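Ribosomal protein uL16 3-hydroxylase (Escherichia coli, PDB 4CCL) is an iron- and 2-oxoglutarate-dependent oxygenase that hydroxylates an arginine of ribosomal protein uL16 and regulates growth. Local coordinates at residues E91-L96 / D109-S114; A296-E301 / L342-F347; E301-L306 / A362-G367; L309-I314 / V318-E323; D349-P354 / A358-L363. One frame throughout, in Å; residues are numbered along the deposited sequence.

How the interactions relate
Interaction 1 belongs to the catalytic JmjC barrel, whereas interactions 2 to 5 belong to the C-terminal winged-helix region; the centre of interaction 1 lies about 20 Å from those of interactions 3 and 4, and about 27 and 30 Å from those of 2 and 5. Interactions 2, 3 and 5 have centres about 12 Å apart, pair by pair. Leu297 ties them together, with CD2 3.9 Å from Leu303 CD2 of interaction 3 and CD1 4.0 Å from Leu351 CD2 of interaction 5. Interactions 3 and 5 share helix 354-365. Interaction 4 is a hairpin that touches interaction 3 where Arg305 CZ lies 3.6 Å from Val311 CG2. Interaction 1 alone holds an inferred substrate-binding residue, Ser114, here bonded to a sulfate.

Interaction 1. Residues E91-L96 / D109-S114; sequences EPTAAL and DDLMIS. With SO4 (sulfate ion), chain L.
Thr93 in helix 91-94 faces Leu111 and Ile113 of strand 108-116, whose extended backbone sends these two residues toward the helical segment and the intervening Met112 away from it. The meeting is built from methyl groups. Thr93 CG2 stands anti to its backbone N (the OG1 torsion, chi1, is -65°), and this rotation hands the methyl to the strand: the Thr93 and Leu111 side chains cross obliquely, with Thr93 CG2 3.6 Å from Leu111 CD1. The same CG2 meets Ile113 tip to tip, 4.0 Å from Ile113 CD1. The hydroxyl on the other branch of Thr93 is hydrogen-bonded to His90 ND1, so its polar end is satisfied without the strand. Leu111 divides its two methyls: CD1 serves Thr93, while CD2 marks the looser margin, 4.5 Å from Leu96 CD1. Behind the leucines, Tyr198 and Val200 of the neighbouring strand 195-202 continue the buried apolar layer.

The strand's opposite face has a different character. Here Ser114 OG donates a hydrogen bond to sulfate O1 over 2.8 Å, and the methyl end of Met112, present as selenomethionine, also touches the anion. Arg140 is hydrogen-bonded to the same sulfate, which probably comes from the crystallisation liquor. Both Ser114 and Arg140 are inferred to bind substrate, so the anion may mark a pocket suited to a carboxylate. One strand thus packs against a helix on one face and probably lines the substrate pocket on its other, as strands do in the double-stranded beta-helix (cupin) barrel of JmjC oxygenases.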
# COMPACT_ATOMS: atom_id res chain seq x y z
N GLU B 91 -31.33 -10.78 16.45
CA GLU B 91 -32.24 -10.49 15.33
C GLU B 91 -33.20 -9.31 15.58
O GLU B 91 -33.34 -8.42 14.72
CB GLU B 91 -33.01 -11.73 14.87
CG GLU B 91 -32.21 -12.77 14.09
CD GLU B 91 -33.10 -13.84 13.47
OE1 GLU B 91 -34.24 -13.52 13.09
OE2 GLU B 91 -32.65 -15.01 13.37
N PRO B 92 -33.89 -9.30 16.74
CA PRO B 92 -34.79 -8.17 17.01
C PRO B 92 -34.08 -6.82 16.95
O PRO B 92 -34.67 -5.83 16.53
CB PRO B 92 -35.28 -8.45 18.44
CG PRO B 92 -35.23 -9.92 18.56
CD PRO B 92 -34.01 -10.34 17.78
N THR B 93 -32.82 -6.79 17.36
CA THR B 93 -32.02 -5.57 17.27
C THR B 93 -31.72 -5.27 15.81
O THR B 93 -31.77 -4.12 15.38
CB THR B 93 -30.71 -5.68 18.07
OG1 THR B 93 -31.01 -5.79 19.47
CG2 THR B 93 -29.84 -4.45 17.85
N ALA B 94 -31.44 -6.32 15.03
CA ALA B 94 -31.19 -6.17 13.61
C ALA B 94 -32.37 -5.52 12.91
O ALA B 94 -32.19 -4.75 11.95
CB ALA B 94 -30.87 -7.52 12.97
N ALA B 95 -33.58 -5.81 13.39
CA ALA B 95 -34.78 -5.18 12.85
C ALA B 95 -34.75 -3.64 12.88
O ALA B 95 -35.36 -2.99 12.03
CB ALA B 95 -36.02 -5.70 13.56
N LEU B 96 -34.05 -3.07 13.86
CA LEU B 96 -33.96 -1.61 13.99
C LEU B 96 -33.27 -0.94 12.80
O LEU B 96 -33.49 0.25 12.54
CB LEU B 96 -33.23 -1.22 15.28
CG LEU B 96 -34.03 -0.60 16.43
CD1 LEU B 96 -33.11 0.15 17.38
CD2 LEU B 96 -35.12 0.32 15.90
N ASP B 109 -23.18 1.38 8.87
CA ASP B 109 -22.18 0.53 9.51
C ASP B 109 -22.79 -0.60 10.33
O ASP B 109 -22.82 -1.74 9.87
CB ASP B 109 -21.26 1.37 10.41
CG ASP B 109 -20.08 0.58 10.94
OD1 ASP B 109 -19.77 -0.49 10.37
OD2 ASP B 109 -19.45 1.02 11.93
N ASP B 110 -23.31 -0.27 11.51
CA ASP B 110 -23.83 -1.25 12.46
C ASP B 110 -24.60 -0.57 13.59
O ASP B 110 -24.70 0.66 13.64
CB ASP B 110 -22.70 -2.09 13.05
CG ASP B 110 -22.31 -3.26 12.17
OD1 ASP B 110 -23.22 -3.94 11.64
OD2 ASP B 110 -21.09 -3.49 11.98
N LEU B 111 -25.12 -1.38 14.50
CA LEU B 111 -25.93 -0.91 15.63
C LEU B 111 -25.19 -1.16 16.94
O LEU B 111 -25.00 -2.31 17.33
CB LEU B 111 -27.28 -1.63 15.64
CG LEU B 111 -28.50 -1.11 16.41
CD1 LEU B 111 -28.34 -1.17 17.91
CD2 LEU B 111 -28.84 0.30 15.98
N MSE B 112 -24.79 -0.09 17.63
CA MSE B 112 -24.16 -0.27 18.94
C MSE B 112 -25.09 0.20 20.05
O MSE B 112 -25.74 1.24 19.94
CB MSE B 112 -22.79 0.43 19.00
CG MSE B 112 -22.79 1.86 19.54
SE MSE B 112 -22.68 1.98 21.50
CE MSE B 112 -22.69 3.92 21.65
N ILE B 113 -25.19 -0.59 21.12
CA ILE B 113 -26.12 -0.29 22.20
C ILE B 113 -25.38 0.11 23.47
O ILE B 113 -24.37 -0.50 23.83
CB ILE B 113 -27.02 -1.50 22.52
CG1 ILE B 113 -27.80 -1.93 21.28
CG2 ILE B 113 -27.99 -1.17 23.66
CD1 ILE B 113 -28.75 -3.08 21.50
N SER B 114 -25.87 1.13 24.16
CA SER B 114 -25.31 1.49 25.46
C SER B 114 -26.37 1.47 26.56
O SER B 114 -27.47 1.99 26.38
CB SER B 114 -24.63 2.86 25.41
OG SER B 114 -25.58 3.91 25.29
S SO4 L . -23.57 6.53 23.98
O1 SO4 L . -24.80 5.89 23.52
O2 SO4 L . -22.84 7.07 22.84
O3 SO4 L . -23.90 7.62 24.89
O4 SO4 L . -22.75 5.53 24.66

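Interaction 2. Residues A296-E301 / L342-F347; sequences ALKQGE and LTAENF
Leu297 and Phe347 cross at about a right angle, and the leucine brings a single methyl to the ring: CD1 lies 3.5 Å from CE2 of Phe347, approaching obliquely, with CD2 of the same ring next nearest. In Phe347, CG lies anti to the carbonyl carbon (chi1 -69°), which folds the ring back along its own short helical turn until Ala344 CA lies at the ring's edge, in its plane. The aromatic group is therefore bordered by its own backbone as well as by the leucine methyl. Ala344 supplies the second point of contact. Its CB is directed at helix 290-298, 4.0 Å from Leu297 O and 4.4 Å from Leu297 CB, and the small side chain lets the backbones approach to 5.6 Å between Leu297 CA and Ala344 CA.

Two helix ends of the winged-helix region meet in this way. The first closes in a Schellman motif, with Gly300 adopting the positive phi that a residue with a CB would tolerate poorly. The second begins in a capping box: Thr343 N donates to Asn346 OD1 over 2.6 Å in a nearly straight bond (172°), the donor tilted 25° from the carbonyl plane, while Thr343 OG1 accepts from Glu345 N at 3.3 Å with a more bent geometry.

At the outer margin, the aliphatic part of Lys298 passes beside Ala344, with CE 4.4 Å from CB of the alanine. The lysine ammonium continues to Glu352, with which it makes a long, weak ion pair. On the buried side, Phe371 of strand 369-371 packs against Leu297.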
# COMPACT_ATOMS: atom_id res chain seq x y z
N ALA B 296 -35.34 -27.82 0.23
CA ALA B 296 -35.71 -27.02 1.39
C ALA B 296 -36.48 -25.78 0.98
O ALA B 296 -37.53 -25.48 1.54
CB ALA B 296 -34.48 -26.61 2.18
N LEU B 297 -35.98 -25.07 -0.03
CA LEU B 297 -36.65 -23.87 -0.52
C LEU B 297 -38.02 -24.20 -1.14
O LEU B 297 -39.02 -23.55 -0.81
CB LEU B 297 -35.77 -23.14 -1.53
CG LEU B 297 -34.60 -22.37 -0.91
CD1 LEU B 297 -33.77 -21.70 -1.99
CD2 LEU B 297 -35.11 -21.35 0.10
N LYS B 298 -38.05 -25.19 -2.01
CA LYS B 298 -39.31 -25.61 -2.64
C LYS B 298 -40.28 -26.22 -1.63
O LYS B 298 -41.48 -26.30 -1.89
CB LYS B 298 -39.04 -26.59 -3.79
CG LYS B 298 -38.52 -25.93 -5.06
CD LYS B 298 -39.62 -25.12 -5.73
CE LYS B 298 -39.05 -24.19 -6.79
NZ LYS B 298 -38.36 -24.93 -7.89
N GLN B 299 -39.75 -26.64 -0.49
CA GLN B 299 -40.56 -27.24 0.57
C GLN B 299 -41.21 -26.14 1.40
O GLN B 299 -41.99 -26.42 2.31
CB GLN B 299 -39.67 -28.11 1.46
CG GLN B 299 -40.40 -29.15 2.29
CD GLN B 299 -39.45 -29.97 3.15
OE1 GLN B 299 -38.29 -29.60 3.33
NE2 GLN B 299 -39.94 -31.09 3.68
N GLY B 300 -40.89 -24.89 1.09
CA GLY B 300 -41.47 -23.75 1.78
C GLY B 300 -40.54 -23.07 2.77
O GLY B 300 -40.82 -21.96 3.22
N GLU B 301 -39.44 -23.74 3.11
CA GLU B 301 -38.47 -23.18 4.05
C GLU B 301 -37.84 -21.89 3.53
O GLU B 301 -37.69 -21.70 2.32
CB GLU B 301 -37.39 -24.20 4.41
CG GLU B 301 -37.80 -25.19 5.48
CD GLU B 301 -36.80 -26.32 5.65
OE1 GLU B 301 -36.43 -26.95 4.64
OE2 GLU B 301 -36.39 -26.59 6.80
N LEU B 342 -35.28 -14.61 2.17
CA LEU B 342 -35.61 -15.00 0.79
C LEU B 342 -36.47 -16.26 0.70
O LEU B 342 -36.29 -17.20 1.48
CB LEU B 342 -34.34 -15.20 -0.03
CG LEU B 342 -33.57 -13.95 -0.45
CD1 LEU B 342 -32.46 -13.61 0.54
CD2 LEU B 342 -33.01 -14.11 -1.86
N THR B 343 -37.39 -16.26 -0.26
CA THR B 343 -38.21 -17.43 -0.55
C THR B 343 -38.00 -17.79 -2.02
O THR B 343 -37.47 -16.99 -2.79
CB THR B 343 -39.70 -17.16 -0.30
OG1 THR B 343 -40.33 -16.73 -1.51
CG2 THR B 343 -39.89 -16.10 0.77
N ALA B 344 -38.40 -19.00 -2.39
CA ALA B 344 -38.19 -19.53 -3.74
C ALA B 344 -38.73 -18.61 -4.84
O ALA B 344 -38.17 -18.57 -5.94
CB ALA B 344 -38.81 -20.91 -3.87
N GLU B 345 -39.80 -17.89 -4.54
CA GLU B 345 -40.38 -16.92 -5.47
C GLU B 345 -39.36 -15.87 -5.87
O GLU B 345 -39.28 -15.46 -7.04
CB GLU B 345 -41.60 -16.25 -4.82
CG GLU B 345 -42.04 -14.96 -5.51
CD GLU B 345 -42.06 -13.77 -4.56
OE1 GLU B 345 -42.66 -13.89 -3.47
OE2 GLU B 345 -41.47 -12.73 -4.90
N ASN B 346 -38.56 -15.43 -4.90
CA ASN B 346 -37.54 -14.42 -5.14
C ASN B 346 -36.43 -14.92 -6.05
O ASN B 346 -35.77 -14.13 -6.73
CB ASN B 346 -36.97 -13.93 -3.81
CG ASN B 346 -38.04 -13.65 -2.78
OD1 ASN B 346 -37.96 -14.10 -1.64
ND2 ASN B 346 -39.06 -12.90 -3.18
N PHE B 347 -36.21 -16.23 -6.05
CA PHE B 347 -35.19 -16.84 -6.90
C PHE B 347 -35.67 -17.03 -8.34
O PHE B 347 -34.88 -16.91 -9.28
CB PHE B 347 -34.71 -18.17 -6.31
CG PHE B 347 -33.92 -18.01 -5.04
CD1 PHE B 347 -32.65 -17.44 -5.07
CD2 PHE B 347 -34.43 -18.42 -3.82
CE1 PHE B 347 -31.92 -17.29 -3.91
CE2 PHE B 347 -33.71 -18.27 -2.66
CZ PHE B 347 -32.45 -17.70 -2.70

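Interaction 3. Residues E301-L306 / A362-G367; sequences EVLVRL and ALVNSG
Leu306 and Gly367 make the closer part of this contact. Leu306 CD1 comes within 3.4 Å of Gly367 O, with CG behind it at 3.8 Å from the same oxygen, so the CD1 branch of the leucine abuts a carbonyl oxygen instead of a side chain. The leucine chain is nearly extended (chi1 -150°, chi2 -176°), which carries CD1 across to the glycine.

Three residues earlier, at Leu303, the fit is looser. Its two methyls straddle Val364 CG2, with CD1 and CD2 each 4.2 Å from it, and the side chains cross at a slant between backbones whose nearest CA atoms, those of Leu303 and Val364, are 8.8 Å apart. The arrangement is a strand laid over the end of a helix in the winged-helix region: helix 354-365 finishes in a Schellman motif at Gly367, and the chain then turns back as strand 369-371, which pairs antiparallel with strand 303-305.

All four touching residues are buried, whereas Val304 and Arg305, both partly exposed, take no part in the contact. The Arg305 side chain sets out away from segment 362-367, and its NH2 donates a hydrogen bond to Ala337 O of helix 330-338.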
# COMPACT_ATOMS: atom_id res chain seq x y z
N GLU B 301 -39.44 -23.74 3.11
CA GLU B 301 -38.47 -23.18 4.05
C GLU B 301 -37.84 -21.89 3.53
O GLU B 301 -37.69 -21.70 2.32
CB GLU B 301 -37.39 -24.20 4.41
CG GLU B 301 -37.80 -25.19 5.48
CD GLU B 301 -36.80 -26.32 5.65
OE1 GLU B 301 -36.43 -26.95 4.64
OE2 GLU B 301 -36.39 -26.59 6.80
N VAL B 302 -37.46 -21.01 4.45
CA VAL B 302 -37.02 -19.66 4.09
C VAL B 302 -35.53 -19.42 4.40
O VAL B 302 -35.00 -19.95 5.37
CB VAL B 302 -37.96 -18.61 4.74
CG1 VAL B 302 -37.19 -17.42 5.29
CG2 VAL B 302 -39.03 -18.16 3.74
N LEU B 303 -34.88 -18.63 3.55
CA LEU B 303 -33.45 -18.34 3.68
C LEU B 303 -33.24 -16.93 4.21
O LEU B 303 -33.78 -15.97 3.66
CB LEU B 303 -32.79 -18.47 2.31
CG LEU B 303 -31.42 -19.15 2.16
CD1 LEU B 303 -30.82 -19.51 3.50
CD2 LEU B 303 -31.52 -20.38 1.28
N VAL B 304 -32.44 -16.80 5.27
CA VAL B 304 -32.19 -15.49 5.86
C VAL B 304 -30.71 -15.15 5.98
O VAL B 304 -29.88 -16.00 6.33
CB VAL B 304 -32.89 -15.32 7.23
CG1 VAL B 304 -34.40 -15.36 7.07
CG2 VAL B 304 -32.44 -16.39 8.20
N ARG B 305 -30.39 -13.90 5.68
CA ARG B 305 -29.02 -13.40 5.72
C ARG B 305 -28.53 -13.19 7.15
O ARG B 305 -29.27 -12.70 8.01
CB ARG B 305 -28.90 -12.09 4.93
CG ARG B 305 -27.50 -11.49 4.87
CD ARG B 305 -27.54 -10.01 4.48
NE ARG B 305 -28.37 -9.76 3.30
CZ ARG B 305 -28.44 -8.59 2.67
NH1 ARG B 305 -27.74 -7.55 3.11
NH2 ARG B 305 -29.22 -8.46 1.60
N LEU B 306 -27.28 -13.57 7.40
CA LEU B 306 -26.63 -13.36 8.68
C LEU B 306 -26.65 -11.88 9.03
O LEU B 306 -26.32 -11.04 8.19
CB LEU B 306 -25.19 -13.85 8.59
CG LEU B 306 -24.42 -14.41 9.78
CD1 LEU B 306 -23.02 -14.69 9.30
CD2 LEU B 306 -24.42 -13.45 10.97
N ALA B 362 -22.75 -22.76 -1.87
CA ALA B 362 -21.47 -22.32 -1.30
C ALA B 362 -21.67 -21.16 -0.34
O ALA B 362 -20.96 -21.03 0.65
CB ALA B 362 -20.50 -21.94 -2.41
N LEU B 363 -22.64 -20.30 -0.65
CA LEU B 363 -22.95 -19.15 0.20
C LEU B 363 -23.58 -19.58 1.52
O LEU B 363 -23.24 -19.06 2.58
CB LEU B 363 -23.87 -18.16 -0.53
CG LEU B 363 -23.25 -17.38 -1.69
CD1 LEU B 363 -24.31 -16.58 -2.44
CD2 LEU B 363 -22.14 -16.46 -1.19
N VAL B 364 -24.49 -20.54 1.45
CA VAL B 364 -25.12 -21.07 2.66
C VAL B 364 -24.12 -21.86 3.51
O VAL B 364 -24.04 -21.67 4.72
CB VAL B 364 -26.35 -21.94 2.33
CG1 VAL B 364 -26.91 -22.59 3.59
CG2 VAL B 364 -27.43 -21.11 1.65
N ASN B 365 -23.35 -22.73 2.86
CA ASN B 365 -22.32 -23.50 3.54
C ASN B 365 -21.24 -22.62 4.17
O ASN B 365 -20.54 -23.05 5.10
CB ASN B 365 -21.68 -24.52 2.58
CG ASN B 365 -22.64 -25.62 2.18
OD1 ASN B 365 -23.59 -25.92 2.90
ND2 ASN B 365 -22.40 -26.22 1.02
N SER B 366 -21.11 -21.40 3.67
CA SER B 366 -20.15 -20.44 4.22
C SER B 366 -20.69 -19.82 5.51
O SER B 366 -19.93 -19.25 6.30
CB SER B 366 -19.86 -19.33 3.20
OG SER B 366 -18.53 -19.41 2.73
N GLY B 367 -22.00 -19.92 5.71
CA GLY B 367 -22.65 -19.38 6.89
C GLY B 367 -23.33 -18.05 6.64
O GLY B 367 -23.92 -17.46 7.54

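Interaction 4. Residues L309-I314 / V318-E323; sequences LRVLRI and VYANGE
Val318 faces both Val311 and Arg313 across an antiparallel hairpin, and its few atoms find three different neighbours. CB lies 4.1 Å from Leu312 O, at the backbone. CG1, anti to the valine's own N (chi1 174°), leans toward Val311 CG1 at 3.6 Å and keeps Leu312 O as a more distant neighbour. CG2 goes the other way, over the flat guanidinium of Arg313: it sits 4.0 Å above the plane, over its centre.

Below this layer the ladder is regular. Leu312 and Tyr319 form the hydrogen-bonded pair, with Leu312 N to Tyr319 O and Tyr319 N to Leu312 O both 2.9 Å, and on that other sheet face the side chains of Ile314 and Tyr319 cross at about a right angle, with Ile314 CG1 4.0 Å from Tyr319 CE1. Asn321 N adds a bond to Arg310 O at the end, where a type I' turn from Ala320 to Glu323 leads to strand 323-325, an arrangement consistent with the wing of a winged-helix domain.

With an alanine in place of Val318, a gap would probably open over the guanidinium face and beside Val311 CG1.

The methyl takes a face of Arg313 and leaves the polar contacts to the nitrogens: NE forms a salt bridge with Asp334, and a sulfate, probably from the crystallisation liquor, lies about 3 Å from the arginine side chain at the nearest atoms. One guanidinium thus combines apolar packing with charge pairing.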
# COMPACT_ATOMS: atom_id res chain seq x y z
N LEU B 309 -24.18 -8.90 7.78
CA LEU B 309 -23.50 -9.29 6.55
C LEU B 309 -23.85 -8.31 5.43
O LEU B 309 -25.02 -8.05 5.16
CB LEU B 309 -23.89 -10.71 6.13
CG LEU B 309 -23.06 -11.30 4.98
CD1 LEU B 309 -22.03 -12.28 5.51
CD2 LEU B 309 -23.94 -11.95 3.93
N ARG B 310 -22.82 -7.77 4.79
CA ARG B 310 -23.01 -6.75 3.77
C ARG B 310 -23.04 -7.33 2.36
O ARG B 310 -22.12 -8.04 1.94
CB ARG B 310 -21.93 -5.67 3.90
CG ARG B 310 -21.96 -4.96 5.25
CD ARG B 310 -20.64 -4.27 5.59
NE ARG B 310 -20.32 -3.18 4.67
CZ ARG B 310 -20.89 -1.98 4.72
NH1 ARG B 310 -21.83 -1.72 5.62
NH2 ARG B 310 -20.54 -1.04 3.85
N VAL B 311 -24.12 -7.04 1.64
CA VAL B 311 -24.27 -7.48 0.26
C VAL B 311 -24.52 -6.26 -0.62
O VAL B 311 -25.54 -5.58 -0.48
CB VAL B 311 -25.43 -8.47 0.10
CG1 VAL B 311 -25.42 -9.07 -1.29
CG2 VAL B 311 -25.33 -9.56 1.15
N LEU B 312 -23.58 -5.97 -1.51
CA LEU B 312 -23.63 -4.72 -2.28
C LEU B 312 -23.48 -4.95 -3.77
O LEU B 312 -22.70 -5.79 -4.20
CB LEU B 312 -22.55 -3.77 -1.78
CG LEU B 312 -22.63 -3.45 -0.29
CD1 LEU B 312 -21.37 -2.76 0.19
CD2 LEU B 312 -23.86 -2.60 0.01
N ARG B 313 -24.23 -4.19 -4.56
CA ARG B 313 -24.17 -4.33 -6.00
C ARG B 313 -23.41 -3.18 -6.65
O ARG B 313 -23.78 -2.02 -6.49
CB ARG B 313 -25.58 -4.43 -6.60
CG ARG B 313 -25.60 -4.54 -8.11
CD ARG B 313 -27.00 -4.45 -8.67
NE ARG B 313 -27.72 -5.72 -8.61
CZ ARG B 313 -27.56 -6.70 -9.49
NH1 ARG B 313 -26.70 -6.57 -10.49
NH2 ARG B 313 -28.25 -7.82 -9.36
N ILE B 314 -22.34 -3.51 -7.36
CA ILE B 314 -21.62 -2.53 -8.16
C ILE B 314 -21.67 -2.98 -9.62
O ILE B 314 -21.05 -3.98 -9.99
CB ILE B 314 -20.16 -2.37 -7.70
CG1 ILE B 314 -20.09 -2.38 -6.18
CG2 ILE B 314 -19.56 -1.09 -8.28
CD1 ILE B 314 -18.85 -1.72 -5.61
N VAL B 318 -22.14 -8.62 -7.78
CA VAL B 318 -22.58 -8.47 -6.40
C VAL B 318 -21.44 -8.88 -5.47
O VAL B 318 -20.58 -9.65 -5.88
CB VAL B 318 -23.91 -9.23 -6.13
CG1 VAL B 318 -24.29 -9.20 -4.67
CG2 VAL B 318 -25.03 -8.63 -6.97
N TYR B 319 -21.38 -8.32 -4.27
CA TYR B 319 -20.32 -8.67 -3.33
C TYR B 319 -20.90 -8.94 -1.95
O TYR B 319 -21.57 -8.09 -1.37
CB TYR B 319 -19.27 -7.56 -3.25
CG TYR B 319 -18.61 -7.24 -4.58
CD1 TYR B 319 -19.19 -6.35 -5.47
CD2 TYR B 319 -17.41 -7.84 -4.94
CE1 TYR B 319 -18.60 -6.06 -6.68
CE2 TYR B 319 -16.81 -7.56 -6.15
CZ TYR B 319 -17.41 -6.66 -7.02
OH TYR B 319 -16.81 -6.37 -8.23
N ALA B 320 -20.65 -10.15 -1.44
CA ALA B 320 -21.07 -10.51 -0.10
C ALA B 320 -19.86 -10.82 0.78
O ALA B 320 -19.17 -11.82 0.56
CB ALA B 320 -22.00 -11.72 -0.15
N ASN B 321 -19.62 -9.96 1.77
CA ASN B 321 -18.55 -10.15 2.74
C ASN B 321 -17.18 -10.38 2.10
O ASN B 321 -16.46 -11.30 2.45
CB ASN B 321 -18.93 -11.28 3.72
CG ASN B 321 -17.95 -11.41 4.87
OD1 ASN B 321 -17.80 -10.50 5.68
ND2 ASN B 321 -17.29 -12.56 4.96
N GLY B 322 -16.85 -9.53 1.13
CA GLY B 322 -15.55 -9.59 0.49
C GLY B 322 -15.48 -10.45 -0.76
O GLY B 322 -14.56 -10.31 -1.57
N GLU B 323 -16.46 -11.33 -0.93
CA GLU B 323 -16.45 -12.26 -2.06
C GLU B 323 -17.40 -11.83 -3.17
O GLU B 323 -18.57 -11.52 -2.93
CB GLU B 323 -16.79 -13.67 -1.58
CG GLU B 323 -15.81 -14.22 -0.56
CD GLU B 323 -16.46 -15.24 0.36
OE1 GLU B 323 -17.59 -15.67 0.07
OE2 GLU B 323 -15.83 -15.59 1.37

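Interaction 5. Residues D349-P354 / A358-L363; sequences DALEDP and AMLAAL
The Pro354 carbonyl receives Ala358 N from above its plane, 38° out of it and so away from the lone-pair directions, across 2.9 Å. The Ala358 methyl group adjoins the same oxygen. This is a main-chain bond of the first turn of helix 354-365 in the winged-helix region, joining residues four apart, and it is moderately bent (143° at the hydrogen). Proline suits the first turn, since its missing N-H has no carbonyl to serve there.

The N-cap is Asp353, whose carboxylate is shared between two tasks. OD1 accepts from Ser355 N, the start of the helix, and OD2 is hydrogen-bonded to His329 NE2. Two partners fix the flat group's rotation, and its negative charge would be favoured by the positive end of the helix dipole.

The apolar part of the contact pairs Leu351, just before the N-cap, with Leu360, further along the helix. The two side chains cross at a slant between backbones 8.8 Å apart at their CA atoms. Leu360 has CG anti to its backbone N (chi1 -179°), which throws the branch toward the loop. Tyr294 of helix 290-298 packs against Leu351, and its hydroxyl is hydrogen-bonded to Glu352 OE1.

Each leucine commits a single methyl: Leu351 CD2 lies 3.8 Å from Leu360 CD2, whereas Leu360 CD1 is 6.2 Å from that same Leu351 CD2.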
# COMPACT_ATOMS: atom_id res chain seq x y z
N ASP B 349 -36.46 -18.65 -11.69
CA ASP B 349 -35.97 -19.79 -12.46
C ASP B 349 -34.51 -20.13 -12.15
O ASP B 349 -33.97 -21.10 -12.69
CB ASP B 349 -36.13 -19.54 -13.96
CG ASP B 349 -37.59 -19.48 -14.39
OD1 ASP B 349 -38.42 -20.17 -13.76
OD2 ASP B 349 -37.90 -18.74 -15.35
N ALA B 350 -33.88 -19.34 -11.29
CA ALA B 350 -32.46 -19.48 -11.00
C ALA B 350 -32.08 -20.83 -10.38
O ALA B 350 -31.01 -21.37 -10.67
CB ALA B 350 -31.98 -18.33 -10.13
N LEU B 351 -32.96 -21.36 -9.53
CA LEU B 351 -32.70 -22.62 -8.84
C LEU B 351 -32.55 -23.80 -9.80
O LEU B 351 -31.90 -24.80 -9.48
CB LEU B 351 -33.79 -22.92 -7.81
CG LEU B 351 -33.93 -21.98 -6.61
CD1 LEU B 351 -35.11 -22.42 -5.76
CD2 LEU B 351 -32.65 -21.93 -5.78
N GLU B 352 -33.16 -23.69 -10.98
CA GLU B 352 -33.10 -24.74 -11.98
C GLU B 352 -31.68 -24.89 -12.54
O GLU B 352 -31.25 -25.99 -12.88
CB GLU B 352 -34.09 -24.48 -13.12
CG GLU B 352 -35.48 -24.01 -12.65
CD GLU B 352 -36.12 -24.95 -11.64
OE1 GLU B 352 -35.95 -26.18 -11.78
OE2 GLU B 352 -36.81 -24.46 -10.73
N ASP B 353 -30.97 -23.77 -12.62
CA ASP B 353 -29.58 -23.75 -13.08
C ASP B 353 -28.68 -24.33 -11.99
O ASP B 353 -28.59 -23.77 -10.90
CB ASP B 353 -29.15 -22.31 -13.40
CG ASP B 353 -27.77 -22.23 -14.03
OD1 ASP B 353 -27.04 -23.24 -14.06
OD2 ASP B 353 -27.40 -21.12 -14.48
N PRO B 354 -28.02 -25.46 -12.29
CA PRO B 354 -27.14 -26.14 -11.33
C PRO B 354 -25.97 -25.27 -10.90
O PRO B 354 -25.46 -25.45 -9.79
CB PRO B 354 -26.65 -27.35 -12.13
CG PRO B 354 -27.69 -27.58 -13.17
CD PRO B 354 -28.16 -26.21 -13.55
N ALA B 358 -25.37 -24.24 -7.15
CA ALA B 358 -24.06 -24.53 -6.58
C ALA B 358 -23.52 -23.32 -5.81
O ALA B 358 -23.09 -23.45 -4.66
CB ALA B 358 -23.09 -24.95 -7.67
N MSE B 359 -23.53 -22.16 -6.46
CA MSE B 359 -23.10 -20.92 -5.82
C MSE B 359 -23.85 -20.66 -4.52
O MSE B 359 -23.24 -20.43 -3.47
CB MSE B 359 -23.31 -19.72 -6.74
CG MSE B 359 -23.31 -18.39 -5.99
SE MSE B 359 -23.78 -16.87 -7.11
CE MSE B 359 -22.41 -17.09 -8.47
N LEU B 360 -25.18 -20.71 -4.60
CA LEU B 360 -26.05 -20.50 -3.45
C LEU B 360 -25.69 -21.48 -2.34
O LEU B 360 -25.64 -21.11 -1.16
CB LEU B 360 -27.51 -20.70 -3.87
CG LEU B 360 -28.60 -20.50 -2.81
CD1 LEU B 360 -28.45 -19.15 -2.13
CD2 LEU B 360 -29.98 -20.64 -3.43
N ALA B 361 -25.41 -22.72 -2.74
CA ALA B 361 -24.96 -23.74 -1.81
C ALA B 361 -23.67 -23.35 -1.11
O ALA B 361 -23.52 -23.56 0.09
CB ALA B 361 -24.80 -25.08 -2.52
N ALA B 362 -22.75 -22.76 -1.87
CA ALA B 362 -21.47 -22.32 -1.30
C ALA B 362 -21.67 -21.16 -0.34
O ALA B 362 -20.96 -21.03 0.65
CB ALA B 362 -20.50 -21.94 -2.41
N LEU B 363 -22.64 -20.30 -0.65
CA LEU B 363 -22.95 -19.15 0.20
C LEU B 363 -23.58 -19.58 1.52
O LEU B 363 -23.24 -19.06 2.58
CB LEU B 363 -23.87 -18.16 -0.53
CG LEU B 363 -23.25 -17.38 -1.69
CD1 LEU B 363 -24.31 -16.58 -2.44
CD2 LEU B 363 -22.14 -16.46 -1.19